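Local coordinates for proteinase K (Serratia sp., PDB 2B6N), which probably cleaves peptide bonds within proteins as a secreted, calcium-binding serine endopeptidase of the subtilase family, this chain being its proteinase K-like catalytic domain, at residues Pro4-Trp8 / Gly9-Ile13. Numbering follows the deposited sequence.
Sequences PSPTW and GIDRI. With CA (calcium ion), chain C.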
loop_
_atom_site.group_PDB
_atom_site.type_symbol
_atom_site.label_atom_id
_atom_site.label_comp_id
_atom_site.label_asym_id
_atom_site.label_seq_id
_atom_site.Cartn_x
_atom_site.Cartn_y
_atom_site.Cartn_z
ATOM N N PRO A 4 -11.094 16.928 -8.876
ATOM C CA PRO A 4 -10.393 18.202 -8.644
ATOM C C PRO A 4 -9.974 18.320 -7.174
ATOM O O PRO A 4 -10.587 17.704 -6.287
ATOM C CB PRO A 4 -11.474 19.230 -8.964
ATOM C CG PRO A 4 -12.750 18.556 -8.416
ATOM C CD PRO A 4 -12.564 17.099 -8.855
ATOM N N SER A 5 -8.939 19.116 -6.920
ATOM C CA SER A 5 -8.420 19.336 -5.568
ATOM C C SER A 5 -8.165 18.050 -4.757
ATOM O O SER A 5 -8.542 17.973 -3.576
ATOM C CB SER A 5 -9.319 20.315 -4.779
ATOM O OG SER A 5 -9.288 21.609 -5.387
ATOM N N PRO A 6 -7.463 17.069 -5.362
ATOM C CA PRO A 6 -7.119 15.866 -4.608
ATOM C C PRO A 6 -6.002 16.165 -3.618
ATOM O O PRO A 6 -5.300 17.171 -3.756
ATOM C CB PRO A 6 -6.640 14.908 -5.709
ATOM C CG PRO A 6 -5.983 15.806 -6.699
ATOM C CD PRO A 6 -6.885 17.041 -6.722
ATOM N N THR A 7 -5.840 15.302 -2.619
ATOM C CA THR A 7 -4.673 15.358 -1.756
ATOM C C THR A 7 -3.429 15.112 -2.633
ATOM O O THR A 7 -3.554 14.547 -3.720
ATOM C CB THR A 7 -4.817 14.367 -0.583
ATOM O OG1 THR A 7 -3.812 14.634 0.397
ATOM C CG2 THR A 7 -4.762 12.888 -1.074
ATOM N N TRP A 8 -2.251 15.548 -2.167
ATOM C CA TRP A 8 -1.064 15.631 -3.034
ATOM C C TRP A 8 -0.573 14.296 -3.567
ATOM O O TRP A 8 -0.134 14.225 -4.714
ATOM C CB TRP A 8 0.096 16.425 -2.387
ATOM C CG TRP A 8 1.095 15.621 -1.570
ATOM C CD1 TRP A 8 1.084 15.453 -0.206
ATOM C CD2 TRP A 8 2.220 14.874 -2.058
ATOM N NE1 TRP A 8 2.153 14.683 0.183
ATOM C CE2 TRP A 8 2.854 14.293 -0.933
ATOM C CE3 TRP A 8 2.757 14.635 -3.338
ATOM C CZ2 TRP A 8 4.012 13.499 -1.042
ATOM C CZ3 TRP A 8 3.889 13.822 -3.452
ATOM C CH2 TRP A 8 4.510 13.271 -2.296
ATOM N N GLY A 9 -0.633 13.252 -2.736
ATOM C CA GLY A 9 -0.109 11.936 -3.125
ATOM C C GLY A 9 -0.734 11.430 -4.407
ATOM O O GLY A 9 -0.033 11.144 -5.394
ATOM N N ILE A 10 -2.062 11.300 -4.387
ATOM C CA ILE A 10 -2.789 10.838 -5.568
ATOM C C ILE A 10 -2.687 11.862 -6.726
ATOM O O ILE A 10 -2.647 11.466 -7.883
ATOM C CB ILE A 10 -4.260 10.417 -5.253
ATOM C CG1 ILE A 10 -5.113 11.616 -4.821
ATOM C CG2 ILE A 10 -4.286 9.288 -4.204
ATOM C CD1 ILE A 10 -6.566 11.231 -4.508
ATOM N N ASP A 11 -2.629 13.157 -6.407
ATOM C CA ASP A 11 -2.363 14.201 -7.438
ATOM C C ASP A 11 -1.060 13.900 -8.219
ATOM O O ASP A 11 -0.977 14.096 -9.453
ATOM C CB ASP A 11 -2.285 15.592 -6.766
ATOM C CG ASP A 11 -2.427 16.769 -7.763
ATOM O OD1 ASP A 11 -2.514 16.552 -8.996
ATOM O OD2 ASP A 11 -2.455 17.914 -7.274
ATOM N N ARG A 12 -0.037 13.442 -7.500
ATOM C CA ARG A 12 1.278 13.191 -8.101
ATOM C C ARG A 12 1.335 12.015 -9.069
ATOM O O ARG A 12 2.060 12.073 -10.070
ATOM C CB ARG A 12 2.341 12.987 -7.011
ATOM C CG ARG A 12 3.801 12.753 -7.553
ATOM C CD ARG A 12 4.387 14.094 -8.048
ATOM N NE ARG A 12 5.630 13.993 -8.841
ATOM C CZ ARG A 12 5.687 13.713 -10.142
ATOM N NH1 ARG A 12 4.590 13.395 -10.828
ATOM N NH2 ARG A 12 6.862 13.711 -10.755
ATOM N N ILE A 13 0.582 10.958 -8.772
ATOM C CA ILE A 13 0.769 9.679 -9.454
ATOM C C ILE A 13 0.213 9.648 -10.887
ATOM O O ILE A 13 0.683 8.859 -11.711
ATOM C CB ILE A 13 0.254 8.493 -8.579
ATOM C CG1 ILE A 13 0.996 8.455 -7.236
ATOM C CG2 ILE A 13 0.426 7.166 -9.290
ATOM C CD1 ILE A 13 2.499 8.345 -7.360
HETATM CA CA CA C . -2.322 15.261 -11.014
HETATM O O HOH W 1 -2.664 18.368 -4.583
HETATM O O HOH W 2 -1.623 12.878 0.194
HETATM O O HOH W 3 -2.479 15.269 -13.575
#
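Near the N-terminus of this proteinase K-like chain, the first turn of helix 8-13 is where Thr7 meets Asp11 and Trp8 meets Arg12, and the same turn supplies part of a calcium site. Thr7 O accepts a hydrogen bond from Asp11 N at 3.2 Å, lying in the carbonyl plane; one residue on, Arg12 N reaches Trp8 O at 2.9 Å, tilted from that carbonyl's plane. With CG anti to the backbone N (chi1 -163°), the Asp11 carboxylate stands beside its own carbonyl, and the two grip the calcium together: OD1 and O each sit 2.4 Å from the ion. Water 3, Asp14, Gln15, Asp21 and the carbonyl of Asn23 complete the shell. The other oxygen, OD2, takes a hydrogen bond from water 1, which also donates to Pro6 O and so ties the carboxylate back to the incoming loop. Two neighbouring ring carbons of Pro6 do the packing, CG against Asp11 CB and CB 3.7 Å from Ile10 CG1. On the Trp8 ring, Gly9 CA makes a CH-pi contact over one face, 4.2 Å from the six-membered centroid, while Arg12 CB approaches CZ3 obliquely. Their polar ends look elsewhere: Trp8 NE1 to Ser204 O, Arg12 NE to Asp185. Calcium holds OD1 and water 1 holds OD2, while the Asp11 N bond anchors the backbone; the ion would be expected to favour the ionised carboxylate.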